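Local coordinates for F420-dependent methylenetetrahydromethanopterin dehydrogenase (PDB 1QV9), which catalyses the reversible, coenzyme F420-dependent reduction of methenyl- to methylene-tetrahydromethanopterin in methanogenesis from carbon dioxide, at residues Val3-Ile9 with Asp32-Val38; Glu26-Asp32 with Pro265-Gly270; Arg155-Glu159 with Glu190-Phe194; Asp259-Arg263 with Ser274-Phe278. One frame throughout, in Å; residues are numbered along the deposited sequence.

Overall arrangement
The four contacts lead from the edge of the parallel sheet to the C-terminal tail, and each touches the second subunit. Contact 1 pairs the first two strands; contact 2 shares Asp32 with it, their centres about 14 Å apart, and ties the loop before the second strand to the tail. Contact 3, about 19 Å from contact 2 between centres, meets it where Gln158 packs on His266. Contact 4 continues the tail and lies about 13 Å from contact 3, centre to centre, with Arg276 reaching the Glu193 carbonyl. Contacts 1 and 4 are farthest apart, about 29 Å between centres.

Contact 1: residues Val3-Ile9 with Asp32-Val38; sequences VAKAIFI and DVEFRVV
Strands 4-9 and 33-38 run parallel, their axes 4.7 Å apart and inclined by 18°, joined by six backbone hydrogen bonds from Ala4 N to Asp32 O through to Val38 N to Phe8 O. They are the two strands of a beta-alpha-beta unit with helix 15-19 in the connection, and 33-39 is the outermost strand of this chain's six-stranded parallel sheet; at Val37 and Val38 it pairs antiparallel with a strand of the second subunit, so the sheet runs on across the interface. Ala4, Ala6 and Phe8 share one face with Val33, Phe35 and Val37. Here Phe8 and Phe35 form a T-shaped stack, planes at 83° and centroids 5.2 Å apart, while Ala6 CB lies 3.9 Å from Phe35 CD2. On the other face the aliphatic part of Lys5 runs alongside Glu34, but its NZ bonds to the Phe63 carbonyl. Arg36 folds back along its own strand through a bend at chi2 (-63°), NH1 reaching Glu34 OE1 at 2.8 Å in a salt bridge and NH2 bonding to Phe35 O. The edge of Phe8 comes down over the rim of the Phe35 face, Phe8 CE1 lying 3.8 Å from Phe35 CG.

Contact 2: residues Glu26-Asp32 with Pro265-Gly270; sequences ERADRED and PHAPDG
A bend at chi2 (-82°) turns the Glu26 carboxylate to His266, whose CG stands anti to its own carbonyl carbon (chi1 -68°). Both carboxylate oxygens then use syn lone pairs: Glu26 OE1 takes His266 N at 2.8 Å, and Glu26 OE2 takes His266 ND1 at 2.6 Å, in the ring plane, a His-carboxylate hydrogen bond. The bonds at ND1 and, to Asp162, at NE2 fix the imidazole's rotation. Glu26 OE1 also receives Arg27 NH2, within a salt-bridge network that includes Asp29. Over one face of the imidazole lies the guanidinium of Arg30, stacked with planes 22° apart and centres 4.3 Å apart. NE and NH1 of Arg30 grip the two oxygens of Asp32 side-on, which helps keep the guanidinium turned flat to the ring; its NH2 bonds to the Leu24 carbonyl and pairs with Asp162. Farther along, Glu31 N donates at 2.7 Å, in the carbonyl plane, to Pro268 O, which belongs to the type I turn Ala267 to Gly270. Arg129 of the second subunit binds Asp29 and the His266 carbonyl. Helix 153-169 lies beside the contact, supplying Asp162 and also Lys169, which pairs with Asp32 just ahead of strand 33-39.

Contact 3: residues Arg155-Glu159 with Glu190-Phe194; sequences RVVQE and EREEF
Arg155 and Glu193 meet in a side-on, two-pronged salt bridge: Arg155 NE reaches Glu193 OE1 at 2.8 Å and Arg155 NH1 reaches Glu193 OE2 at 2.9 Å. Each oxygen uses its syn lone pair, and the guanidinium and carboxylate planes lie only 13° apart. The bend of Glu193 at chi2 (69°) brings its carboxylate round to the arginine edge. A second pair links Arg191 to Glu159, one turn along the helix from Arg155, with the two side chains coming from opposite directions. Arg191 NH1 bonds to Glu159 OE1 at 2.9 Å and NH2, more weakly, to OE2; the carboxylate is turned 53° from the guanidinium, so the fit is less regular. Val156 CG2 sits against one face of the Arg191 guanidinium, 3.6 Å from Arg191 NE, giving the charged plane an apolar bed. In the next shell Arg155 NH2 is held by Thr264 and by Asp133 of the second subunit, and Leu262 packs on both Arg155 and Glu193. The two-pronged bridge to Arg155 would probably keep the buried Glu193 ionised. The whole is a pair of Arg-Glu bridges running in opposite senses, joining helix 153-169 to the loop that leads into helix 197-223.

Contact 4: residues Asp259-Arg263 with Ser274-Phe278; sequences DAVLR and SKRKF
Asp259 OD1 accepts the backbone N of Phe278 at 2.8 Å, on its syn side, and a bridging water lies 2.7 Å from Asp259 OD1; this water accepts from Val261 N. The carboxylate is swung there by a chi1 of -174°, which sets CG anti to the backbone N. A second water joins the Asp259 carbonyl to Lys277 NZ. Midway, Arg276 lays its guanidinium over Leu262, with Leu262 CB against the centre of one face and 3.8 Å from Arg276 CZ. At the edge of that plane Arg276 NH2 donates to Ala260 O at 2.9 Å, and it reaches the carbonyl of Glu193 as well. At the far end Arg263 and Lys275 form an antiparallel hydrogen-bonded pair, Arg263 N to Lys275 O and Lys275 N to Arg263 O, each 3.0 Å, and Arg263 CB touches Lys275 CG at 3.7 Å. Arg263 stretches out to Phe131 O and Glu136 of the second subunit, and to Tyr198 of the fourth subunit, on which the Phe278 ring also packs edge-to-face. Lys275 NZ bonds forward to Phe278 O. With its positive phi, Asp259 is the C-prime residue of the Schellman motif that ends helix 227-257, and the tail returns roughly antiparallel, through a single isolated beta bridge at Arg263 and Lys275.

Contact 1: residues Val3-Ile9 with Asp32-Val38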
loop_
_atom_site.group_PDB
_atom_site.type_symbol
_atom_site.label_atom_id
_atom_site.label_comp_id
_atom_site.label_asym_id
_atom_site.label_seq_id
_atom_site.Cartn_x
_atom_site.Cartn_y
_atom_site.Cartn_z
ATOM N N VAL A 3 -44.205 -5.246 18.055
ATOM C CA VAL A 3 -43.306 -5.698 16.999
ATOM C C VAL A 3 -43.702 -5.127 15.639
ATOM O O VAL A 3 -44.827 -5.321 15.193
ATOM C CB VAL A 3 -43.342 -7.245 16.922
ATOM C CG1 VAL A 3 -42.522 -7.748 15.735
ATOM C CG2 VAL A 3 -42.825 -7.844 18.225
ATOM N N ALA A 4 -42.772 -4.426 14.994
ATOM C CA ALA A 4 -42.986 -3.854 13.674
ATOM C C ALA A 4 -42.735 -4.962 12.637
ATOM O O ALA A 4 -41.815 -5.774 12.788
ATOM C CB ALA A 4 -42.017 -2.712 13.447
ATOM N N LYS A 5 -43.541 -4.973 11.587
ATOM C CA LYS A 5 -43.408 -5.993 10.543
ATOM C C LYS A 5 -43.238 -5.331 9.189
ATOM O O LYS A 5 -43.848 -4.303 8.919
ATOM C CB LYS A 5 -44.647 -6.884 10.521
ATOM C CG LYS A 5 -44.704 -7.818 11.730
ATOM C CD LYS A 5 -45.946 -8.697 11.739
ATOM C CE LYS A 5 -47.197 -7.896 12.053
ATOM N NZ LYS A 5 -48.390 -8.793 12.152
ATOM N N ALA A 6 -42.383 -5.906 8.347
ATOM C CA ALA A 6 -42.192 -5.351 7.013
ATOM C C ALA A 6 -41.810 -6.460 6.032
ATOM O O ALA A 6 -41.253 -7.480 6.430
ATOM C CB ALA A 6 -41.088 -4.288 7.019
ATOM N N ILE A 7 -42.124 -6.246 4.765
ATOM C CA ILE A 7 -41.736 -7.203 3.725
ATOM C C ILE A 7 -40.797 -6.430 2.819
ATOM O O ILE A 7 -41.050 -5.268 2.510
ATOM C CB ILE A 7 -42.939 -7.680 2.881
ATOM C CG1 ILE A 7 -43.940 -8.445 3.757
ATOM C CG2 ILE A 7 -42.449 -8.604 1.711
ATOM C CD1 ILE A 7 -45.220 -8.838 3.025
ATOM N N PHE A 8 -39.703 -7.064 2.415
ATOM C CA PHE A 8 -38.733 -6.457 1.501
ATOM C C PHE A 8 -38.807 -7.230 0.198
ATOM O O PHE A 8 -38.811 -8.456 0.219
ATOM C CB PHE A 8 -37.309 -6.556 2.061
ATOM C CG PHE A 8 -37.076 -5.658 3.245
ATOM C CD1 PHE A 8 -37.439 -6.061 4.532
ATOM C CD2 PHE A 8 -36.487 -4.400 3.065
ATOM C CE1 PHE A 8 -37.211 -5.223 5.643
ATOM C CE2 PHE A 8 -36.248 -3.546 4.186
ATOM C CZ PHE A 8 -36.615 -3.974 5.473
ATOM N N ILE A 9 -38.867 -6.531 -0.936
ATOM C CA ILE A 9 -38.924 -7.207 -2.243
ATOM C C ILE A 9 -37.645 -6.845 -2.974
ATOM O O ILE A 9 -37.314 -5.660 -3.089
ATOM C CB ILE A 9 -40.137 -6.726 -3.061
ATOM C CG1 ILE A 9 -41.416 -6.860 -2.242
ATOM C CG2 ILE A 9 -40.231 -7.498 -4.375
ATOM C CD1 ILE A 9 -42.630 -6.135 -2.903
ATOM N N ASP A 32 -38.082 -6.414 18.565
ATOM C CA ASP A 32 -39.178 -5.573 18.094
ATOM C C ASP A 32 -39.472 -5.518 16.605
ATOM O O ASP A 32 -40.244 -4.673 16.180
ATOM C CB ASP A 32 -38.966 -4.140 18.565
ATOM C CG ASP A 32 -37.710 -3.519 17.964
ATOM O OD1 ASP A 32 -37.701 -2.294 17.746
ATOM O OD2 ASP A 32 -36.738 -4.272 17.735
ATOM N N VAL A 33 -38.860 -6.399 15.816
ATOM C CA VAL A 33 -39.115 -6.430 14.378
ATOM C C VAL A 33 -39.238 -7.862 13.869
ATOM O O VAL A 33 -38.717 -8.789 14.474
ATOM C CB VAL A 33 -37.955 -5.753 13.569
ATOM C CG1 VAL A 33 -37.840 -4.297 13.947
ATOM C CG2 VAL A 33 -36.625 -6.498 13.821
ATOM N N GLU A 34 -39.907 -8.010 12.739
ATOM C CA GLU A 34 -40.062 -9.295 12.069
ATOM C C GLU A 34 -40.161 -8.938 10.602
ATOM O O GLU A 34 -40.966 -8.084 10.232
ATOM C CB GLU A 34 -41.344 -10.003 12.519
ATOM C CG GLU A 34 -41.500 -11.359 11.859
ATOM C CD GLU A 34 -42.608 -12.220 12.457
ATOM O OE1 GLU A 34 -42.697 -13.397 12.052
ATOM O OE2 GLU A 34 -43.376 -11.738 13.318
ATOM N N PHE A 35 -39.331 -9.573 9.775
ATOM C CA PHE A 35 -39.344 -9.281 8.344
ATOM C C PHE A 35 -39.496 -10.537 7.502
ATOM O O PHE A 35 -39.181 -11.651 7.926
ATOM C CB PHE A 35 -38.001 -8.652 7.913
ATOM C CG PHE A 35 -37.588 -7.427 8.697
ATOM C CD1 PHE A 35 -36.273 -7.235 9.064
ATOM C CD2 PHE A 35 -38.507 -6.436 8.994
ATOM C CE1 PHE A 35 -35.867 -6.052 9.730
ATOM C CE2 PHE A 35 -38.107 -5.256 9.660
ATOM C CZ PHE A 35 -36.784 -5.078 10.023
ATOM N N ARG A 36 -39.999 -10.335 6.301
ATOM C CA ARG A 36 -40.087 -11.369 5.284
ATOM C C ARG A 36 -39.387 -10.740 4.078
ATOM O O ARG A 36 -39.525 -9.544 3.837
ATOM C CB ARG A 36 -41.526 -11.709 4.914
ATOM C CG ARG A 36 -42.333 -12.382 6.042
ATOM C CD ARG A 36 -41.713 -13.749 6.425
ATOM N NE ARG A 36 -42.511 -14.347 7.496
ATOM C CZ ARG A 36 -42.294 -14.164 8.787
ATOM N NH1 ARG A 36 -43.109 -14.751 9.653
ATOM N NH2 ARG A 36 -41.262 -13.434 9.208
ATOM N N VAL A 37 -38.600 -11.525 3.355
ATOM C CA VAL A 37 -37.886 -11.036 2.171
ATOM C C VAL A 37 -38.250 -11.935 1.000
ATOM O O VAL A 37 -38.221 -13.160 1.132
ATOM C CB VAL A 37 -36.354 -11.046 2.408
ATOM C CG1 VAL A 37 -35.617 -10.485 1.170
ATOM C CG2 VAL A 37 -36.030 -10.233 3.625
ATOM N N VAL A 38 -38.595 -11.358 -0.155
ATOM C CA VAL A 38 -38.977 -12.184 -1.303
ATOM C C VAL A 38 -38.470 -11.527 -2.574
ATOM O O VAL A 38 -38.244 -10.322 -2.593
ATOM C CB VAL A 38 -40.505 -12.357 -1.417
ATOM C CG1 VAL A 38 -41.033 -13.032 -0.166
ATOM C CG2 VAL A 38 -41.196 -10.986 -1.646
#

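Contact 2: residues Glu26-Asp32 with Pro265-Gly270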
loop_
_atom_site.group_PDB
_atom_site.type_symbol
_atom_site.label_atom_id
_atom_site.label_comp_id
_atom_site.label_asym_id
_atom_site.label_seq_id
_atom_site.Cartn_x
_atom_site.Cartn_y
_atom_site.Cartn_z
ATOM N N GLU A 26 -28.667 -6.231 12.871
ATOM C CA GLU A 26 -27.361 -6.751 12.559
ATOM C C GLU A 26 -26.900 -8.010 13.251
ATOM O O GLU A 26 -26.059 -8.734 12.711
ATOM C CB GLU A 26 -26.307 -5.648 12.706
ATOM C CG GLU A 26 -26.063 -5.171 14.156
ATOM C CD GLU A 26 -27.074 -4.139 14.656
ATOM O OE1 GLU A 26 -26.818 -3.577 15.744
ATOM O OE2 GLU A 26 -28.092 -3.871 13.989
ATOM N N ARG A 27 -27.437 -8.285 14.430
ATOM C CA ARG A 27 -27.052 -9.500 15.159
ATOM C C ARG A 27 -28.270 -10.421 15.358
ATOM O O ARG A 27 -28.187 -11.387 16.120
ATOM C CB ARG A 27 -26.433 -9.133 16.527
ATOM C CG ARG A 27 -25.042 -8.447 16.457
ATOM C CD ARG A 27 -24.622 -7.916 17.839
ATOM N NE ARG A 27 -25.811 -7.295 18.407
ATOM C CZ ARG A 27 -26.215 -6.062 18.138
ATOM N NH1 ARG A 27 -27.351 -5.631 18.668
ATOM N NH2 ARG A 27 -25.462 -5.233 17.413
ATOM N N ALA A 28 -29.384 -10.110 14.689
ATOM C CA ALA A 28 -30.613 -10.900 14.756
ATOM C C ALA A 28 -31.189 -11.012 16.165
ATOM O O ALA A 28 -31.978 -11.915 16.431
ATOM C CB ALA A 28 -30.378 -12.312 14.189
ATOM N N ASP A 29 -30.812 -10.096 17.045
ATOM C CA ASP A 29 -31.319 -10.129 18.412
ATOM C C ASP A 29 -32.361 -9.065 18.717
ATOM O O ASP A 29 -32.700 -8.845 19.878
ATOM C CB ASP A 29 -30.163 -10.058 19.434
ATOM C CG ASP A 29 -29.214 -8.909 19.173
ATOM O OD1 ASP A 29 -29.653 -7.922 18.560
ATOM O OD2 ASP A 29 -28.027 -8.990 19.585
ATOM N N ARG A 30 -32.887 -8.392 17.696
ATOM C CA ARG A 30 -33.919 -7.398 17.961
ATOM C C ARG A 30 -35.244 -8.097 18.215
ATOM O O ARG A 30 -35.711 -8.902 17.407
ATOM C CB ARG A 30 -34.123 -6.427 16.798
ATOM C CG ARG A 30 -33.235 -5.228 16.827
ATOM C CD ARG A 30 -33.554 -4.291 15.670
ATOM N NE ARG A 30 -34.674 -3.379 15.925
ATOM C CZ ARG A 30 -34.922 -2.298 15.192
ATOM N NH1 ARG A 30 -35.947 -1.493 15.486
ATOM N NH2 ARG A 30 -34.148 -2.006 14.143
ATOM N N GLU A 31 -35.865 -7.759 19.332
ATOM C CA GLU A 31 -37.138 -8.365 19.680
ATOM C C GLU A 31 -38.329 -7.575 19.158
ATOM O O GLU A 31 -39.472 -8.004 19.294
ATOM C CB GLU A 31 -37.243 -8.465 21.209
ATOM C CG GLU A 31 -35.966 -8.954 21.893
ATOM C CD GLU A 31 -36.089 -9.025 23.418
ATOM O OE1 GLU A 31 -36.320 -10.135 23.943
ATOM O OE2 GLU A 31 -35.962 -7.973 24.094
ATOM N N ASP A 32 -38.082 -6.414 18.565
ATOM C CA ASP A 32 -39.178 -5.573 18.094
ATOM C C ASP A 32 -39.472 -5.518 16.605
ATOM O O ASP A 32 -40.244 -4.673 16.180
ATOM C CB ASP A 32 -38.966 -4.140 18.565
ATOM C CG ASP A 32 -37.710 -3.519 17.964
ATOM O OD1 ASP A 32 -37.701 -2.294 17.746
ATOM O OD2 ASP A 32 -36.738 -4.272 17.735
ATOM N N PRO A 265 -25.132 0.453 17.177
ATOM C CA PRO A 265 -25.813 -0.840 17.238
ATOM C C PRO A 265 -27.195 -0.749 17.845
ATOM O O PRO A 265 -27.506 0.206 18.572
ATOM C CB PRO A 265 -24.896 -1.681 18.117
ATOM C CG PRO A 265 -24.428 -0.627 19.130
ATOM C CD PRO A 265 -24.138 0.588 18.262
ATOM N N HIS A 266 -28.024 -1.732 17.516
ATOM C CA HIS A 266 -29.367 -1.822 18.085
ATOM C C HIS A 266 -29.352 -2.593 19.405
ATOM O O HIS A 266 -28.635 -3.573 19.544
ATOM C CB HIS A 266 -30.302 -2.572 17.124
ATOM C CG HIS A 266 -30.588 -1.826 15.868
ATOM N ND1 HIS A 266 -29.921 -2.094 14.690
ATOM C CD2 HIS A 266 -31.445 -0.817 15.599
ATOM C CE1 HIS A 266 -30.362 -1.283 13.745
ATOM N NE2 HIS A 266 -31.289 -0.497 14.268
ATOM N N ALA A 267 -30.143 -2.122 20.372
ATOM C CA ALA A 267 -30.316 -2.841 21.644
ATOM C C ALA A 267 -31.406 -3.883 21.317
ATOM O O ALA A 267 -32.045 -3.816 20.270
ATOM C CB ALA A 267 -30.827 -1.885 22.732
ATOM N N PRO A 268 -31.639 -4.859 22.214
ATOM C CA PRO A 268 -32.661 -5.887 21.976
ATOM C C PRO A 268 -34.069 -5.332 21.797
ATOM O O PRO A 268 -34.897 -5.923 21.092
ATOM C CB PRO A 268 -32.544 -6.778 23.209
ATOM C CG PRO A 268 -31.088 -6.694 23.514
ATOM C CD PRO A 268 -30.807 -5.215 23.375
ATOM N N ASP A 269 -34.344 -4.197 22.443
ATOM C CA ASP A 269 -35.642 -3.562 22.348
ATOM C C ASP A 269 -35.738 -2.634 21.140
ATOM O O ASP A 269 -36.735 -1.953 20.929
ATOM C CB ASP A 269 -35.968 -2.830 23.674
ATOM C CG ASP A 269 -35.246 -1.493 23.828
ATOM O OD1 ASP A 269 -34.296 -1.198 23.078
ATOM O OD2 ASP A 269 -35.634 -0.719 24.735
ATOM N N GLY A 270 -34.679 -2.609 20.334
ATOM C CA GLY A 270 -34.723 -1.784 19.151
ATOM C C GLY A 270 -34.054 -0.429 19.214
ATOM O O GLY A 270 -33.746 0.173 18.178
#

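Contact 3: residues Arg155-Glu159 with Glu190-Phe194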
loop_
_atom_site.group_PDB
_atom_site.type_symbol
_atom_site.label_atom_id
_atom_site.label_comp_id
_atom_site.label_asym_id
_atom_site.label_seq_id
_atom_site.Cartn_x
_atom_site.Cartn_y
_atom_site.Cartn_z
ATOM N N ARG A 155 -25.517 4.076 7.069
ATOM C CA ARG A 155 -26.055 4.566 8.340
ATOM C C ARG A 155 -27.231 5.493 8.046
ATOM O O ARG A 155 -28.175 5.569 8.831
ATOM C CB ARG A 155 -24.998 5.296 9.191
ATOM C CG ARG A 155 -25.289 5.161 10.709
ATOM C CD ARG A 155 -24.319 5.915 11.554
ATOM N NE ARG A 155 -22.915 5.586 11.317
ATOM C CZ ARG A 155 -22.307 4.502 11.772
ATOM N NH1 ARG A 155 -21.039 4.307 11.495
ATOM N NH2 ARG A 155 -22.961 3.635 12.513
ATOM N N VAL A 156 -27.196 6.226 6.934
ATOM C CA VAL A 156 -28.321 7.090 6.581
ATOM C C VAL A 156 -29.569 6.212 6.331
ATOM O O VAL A 156 -30.699 6.542 6.723
ATOM C CB VAL A 156 -28.032 7.880 5.281
ATOM C CG1 VAL A 156 -29.212 8.743 4.909
ATOM C CG2 VAL A 156 -26.780 8.762 5.476
ATOM N N VAL A 157 -29.365 5.098 5.617
ATOM C CA VAL A 157 -30.470 4.180 5.332
ATOM C C VAL A 157 -30.994 3.552 6.605
ATOM O O VAL A 157 -32.210 3.452 6.769
ATOM C CB VAL A 157 -29.989 3.085 4.296
ATOM C CG1 VAL A 157 -31.084 2.091 3.972
ATOM C CG2 VAL A 157 -29.528 3.764 3.027
ATOM N N GLN A 158 -30.088 3.133 7.484
ATOM C CA GLN A 158 -30.447 2.529 8.763
ATOM C C GLN A 158 -31.319 3.526 9.520
ATOM O O GLN A 158 -32.387 3.150 10.020
ATOM C CB GLN A 158 -29.192 2.218 9.587
ATOM C CG GLN A 158 -29.477 1.649 10.994
ATOM C CD GLN A 158 -28.320 1.765 12.001
ATOM O OE1 GLN A 158 -27.162 2.020 11.644
ATOM N NE2 GLN A 158 -28.640 1.544 13.292
ATOM N N GLU A 159 -30.882 4.783 9.579
ATOM C CA GLU A 159 -31.664 5.774 10.345
ATOM C C GLU A 159 -33.044 5.990 9.790
ATOM O O GLU A 159 -34.034 6.071 10.540
ATOM C CB GLU A 159 -30.935 7.111 10.398
ATOM C CG GLU A 159 -29.720 7.150 11.273
ATOM C CD GLU A 159 -29.087 8.545 11.271
ATOM O OE1 GLU A 159 -29.576 9.437 10.524
ATOM O OE2 GLU A 159 -28.111 8.737 12.011
ATOM N N GLU A 190 -23.387 16.990 6.158
ATOM C CA GLU A 190 -24.165 17.238 7.373
ATOM C C GLU A 190 -24.388 16.043 8.296
ATOM O O GLU A 190 -25.258 16.066 9.172
ATOM C CB GLU A 190 -25.511 17.849 6.976
ATOM C CG GLU A 190 -25.350 19.242 6.417
ATOM C CD GLU A 190 -26.655 19.795 5.880
ATOM O OE1 GLU A 190 -26.922 20.987 6.130
ATOM O OE2 GLU A 190 -27.400 19.055 5.209
ATOM N N ARG A 191 -23.610 14.988 8.103
ATOM C CA ARG A 191 -23.730 13.819 8.950
ATOM C C ARG A 191 -22.737 14.038 10.100
ATOM O O ARG A 191 -21.766 14.777 9.966
ATOM C CB ARG A 191 -23.341 12.564 8.159
ATOM C CG ARG A 191 -24.194 12.280 6.903
ATOM C CD ARG A 191 -25.585 11.801 7.271
ATOM N NE ARG A 191 -25.524 10.676 8.191
ATOM C CZ ARG A 191 -26.576 10.217 8.852
ATOM N NH1 ARG A 191 -27.766 10.797 8.674
ATOM N NH2 ARG A 191 -26.439 9.215 9.716
ATOM N N GLU A 192 -22.954 13.413 11.238
ATOM C CA GLU A 192 -21.965 13.601 12.300
ATOM C C GLU A 192 -21.094 12.353 12.267
ATOM O O GLU A 192 -20.542 11.935 13.267
ATOM C CB GLU A 192 -22.655 13.717 13.657
ATOM C CG GLU A 192 -23.507 14.956 13.764
ATOM C CD GLU A 192 -22.699 16.199 13.474
ATOM O OE1 GLU A 192 -22.074 16.749 14.413
ATOM O OE2 GLU A 192 -22.670 16.615 12.298
ATOM N N GLU A 193 -20.966 11.777 11.087
ATOM C CA GLU A 193 -20.238 10.521 10.929
ATOM C C GLU A 193 -18.759 10.498 11.382
ATOM O O GLU A 193 -18.349 9.710 12.266
ATOM C CB GLU A 193 -20.349 10.113 9.447
ATOM C CG GLU A 193 -19.791 8.715 9.066
ATOM C CD GLU A 193 -20.613 7.586 9.641
ATOM O OE1 GLU A 193 -21.843 7.763 9.880
ATOM O OE2 GLU A 193 -20.014 6.513 9.843
ATOM N N PHE A 194 -17.972 11.402 10.817
ATOM C CA PHE A 194 -16.541 11.414 11.051
ATOM C C PHE A 194 -15.980 12.441 12.009
ATOM O O PHE A 194 -16.263 13.648 11.889
ATOM C CB PHE A 194 -15.838 11.609 9.696
ATOM C CG PHE A 194 -16.144 10.511 8.697
ATOM C CD1 PHE A 194 -15.538 9.277 8.836
ATOM C CD2 PHE A 194 -17.065 10.703 7.660
ATOM C CE1 PHE A 194 -15.848 8.226 7.950
ATOM C CE2 PHE A 194 -17.384 9.675 6.783
ATOM C CZ PHE A 194 -16.778 8.433 6.921
#

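Contact 4: residues Asp259-Arg263 with Ser274-Phe278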
loop_
_atom_site.group_PDB
_atom_site.type_symbol
_atom_site.label_atom_id
_atom_site.label_comp_id
_atom_site.label_asym_id
_atom_site.label_seq_id
_atom_site.Cartn_x
_atom_site.Cartn_y
_atom_site.Cartn_z
ATOM N N ASP A 259 -9.233 6.780 17.484
ATOM C CA ASP A 259 -10.132 6.007 18.354
ATOM C C ASP A 259 -11.490 6.708 18.366
ATOM O O ASP A 259 -12.091 7.013 19.398
ATOM C CB ASP A 259 -9.569 5.834 19.782
ATOM C CG ASP A 259 -10.439 4.900 20.622
ATOM O OD1 ASP A 259 -11.230 4.108 20.050
ATOM O OD2 ASP A 259 -10.324 4.936 21.883
ATOM N N ALA A 260 -12.018 6.958 17.173
ATOM C CA ALA A 260 -13.260 7.678 17.040
ATOM C C ALA A 260 -14.231 7.027 16.068
ATOM O O ALA A 260 -15.078 7.704 15.494
ATOM C CB ALA A 260 -12.953 9.131 16.574
ATOM N N VAL A 261 -14.108 5.729 15.875
ATOM C CA VAL A 261 -15.015 5.047 14.947
ATOM C C VAL A 261 -16.469 5.014 15.470
ATOM O O VAL A 261 -16.767 4.332 16.461
ATOM C CB VAL A 261 -14.561 3.584 14.675
ATOM C CG1 VAL A 261 -15.536 2.951 13.631
ATOM C CG2 VAL A 261 -13.118 3.511 14.175
ATOM N N LEU A 262 -17.384 5.711 14.794
ATOM C CA LEU A 262 -18.771 5.710 15.211
ATOM C C LEU A 262 -19.402 4.328 15.045
ATOM O O LEU A 262 -19.275 3.683 13.969
ATOM C CB LEU A 262 -19.581 6.717 14.387
ATOM C CG LEU A 262 -21.077 6.795 14.684
ATOM C CD1 LEU A 262 -21.254 7.338 16.122
ATOM C CD2 LEU A 262 -21.738 7.776 13.710
ATOM N N ARG A 263 -20.073 3.857 16.098
ATOM C CA ARG A 263 -20.814 2.605 16.025
ATOM C C ARG A 263 -22.205 2.882 16.596
ATOM O O ARG A 263 -22.333 3.526 17.650
ATOM C CB ARG A 263 -20.131 1.484 16.788
ATOM C CG ARG A 263 -18.711 1.231 16.349
ATOM C CD ARG A 263 -18.037 0.063 17.126
ATOM N NE ARG A 263 -16.628 0.077 16.757
ATOM C CZ ARG A 263 -16.087 -0.548 15.710
ATOM N NH1 ARG A 263 -14.796 -0.371 15.464
ATOM N NH2 ARG A 263 -16.795 -1.398 14.981
ATOM N N SER A 274 -25.230 4.324 20.751
ATOM C CA SER A 274 -24.132 4.996 20.080
ATOM C C SER A 274 -22.861 5.001 20.907
ATOM O O SER A 274 -22.904 5.015 22.145
ATOM C CB SER A 274 -24.551 6.429 19.724
ATOM O OG SER A 274 -23.508 7.112 19.070
ATOM N N LYS A 275 -21.720 4.941 20.228
ATOM C CA LYS A 275 -20.423 4.995 20.894
ATOM C C LYS A 275 -19.373 5.437 19.888
ATOM O O LYS A 275 -19.605 5.330 18.676
ATOM C CB LYS A 275 -20.015 3.630 21.443
ATOM C CG LYS A 275 -19.967 2.497 20.383
ATOM C CD LYS A 275 -19.395 1.228 20.979
ATOM C CE LYS A 275 -17.878 1.248 21.158
ATOM N NZ LYS A 275 -17.382 -0.007 21.864
ATOM N N ARG A 276 -18.237 5.917 20.391
ATOM C CA ARG A 276 -17.101 6.345 19.561
ATOM C C ARG A 276 -15.806 5.660 19.991
ATOM O O ARG A 276 -15.079 5.100 19.176
ATOM C CB ARG A 276 -16.893 7.847 19.677
ATOM C CG ARG A 276 -17.910 8.665 19.001
ATOM C CD ARG A 276 -17.325 9.165 17.715
ATOM N NE ARG A 276 -18.321 9.887 16.956
ATOM C CZ ARG A 276 -18.228 10.079 15.653
ATOM N NH1 ARG A 276 -19.174 10.733 15.021
ATOM N NH2 ARG A 276 -17.179 9.602 14.993
ATOM N N LYS A 277 -15.486 5.700 21.281
ATOM C CA LYS A 277 -14.259 5.073 21.735
ATOM C C LYS A 277 -14.424 3.563 21.722
ATOM O O LYS A 277 -15.481 3.023 22.068
ATOM C CB LYS A 277 -13.891 5.588 23.124
ATOM C CG LYS A 277 -13.668 7.105 23.132
ATOM C CD LYS A 277 -13.067 7.546 24.460
ATOM C CE LYS A 277 -12.908 9.056 24.524
ATOM N NZ LYS A 277 -11.936 9.546 23.507
ATOM N N PHE A 278 -13.358 2.865 21.362
ATOM C CA PHE A 278 -13.412 1.434 21.207
ATOM C C PHE A 278 -13.852 0.662 22.443
ATOM O O PHE A 278 -14.614 -0.287 22.351
ATOM C CB PHE A 278 -12.050 0.915 20.713
ATOM C CG PHE A 278 -12.019 -0.561 20.459
ATOM C CD1 PHE A 278 -11.449 -1.416 21.374
ATOM C CD2 PHE A 278 -12.571 -1.106 19.298
ATOM C CE1 PHE A 278 -11.414 -2.785 21.154
ATOM C CE2 PHE A 278 -12.543 -2.488 19.073
ATOM C CZ PHE A 278 -11.961 -3.334 20.005
HETATM O O HOH W 1 -13.132 3.888 18.095
HETATM O O HOH W 2 -12.256 9.420 20.810
#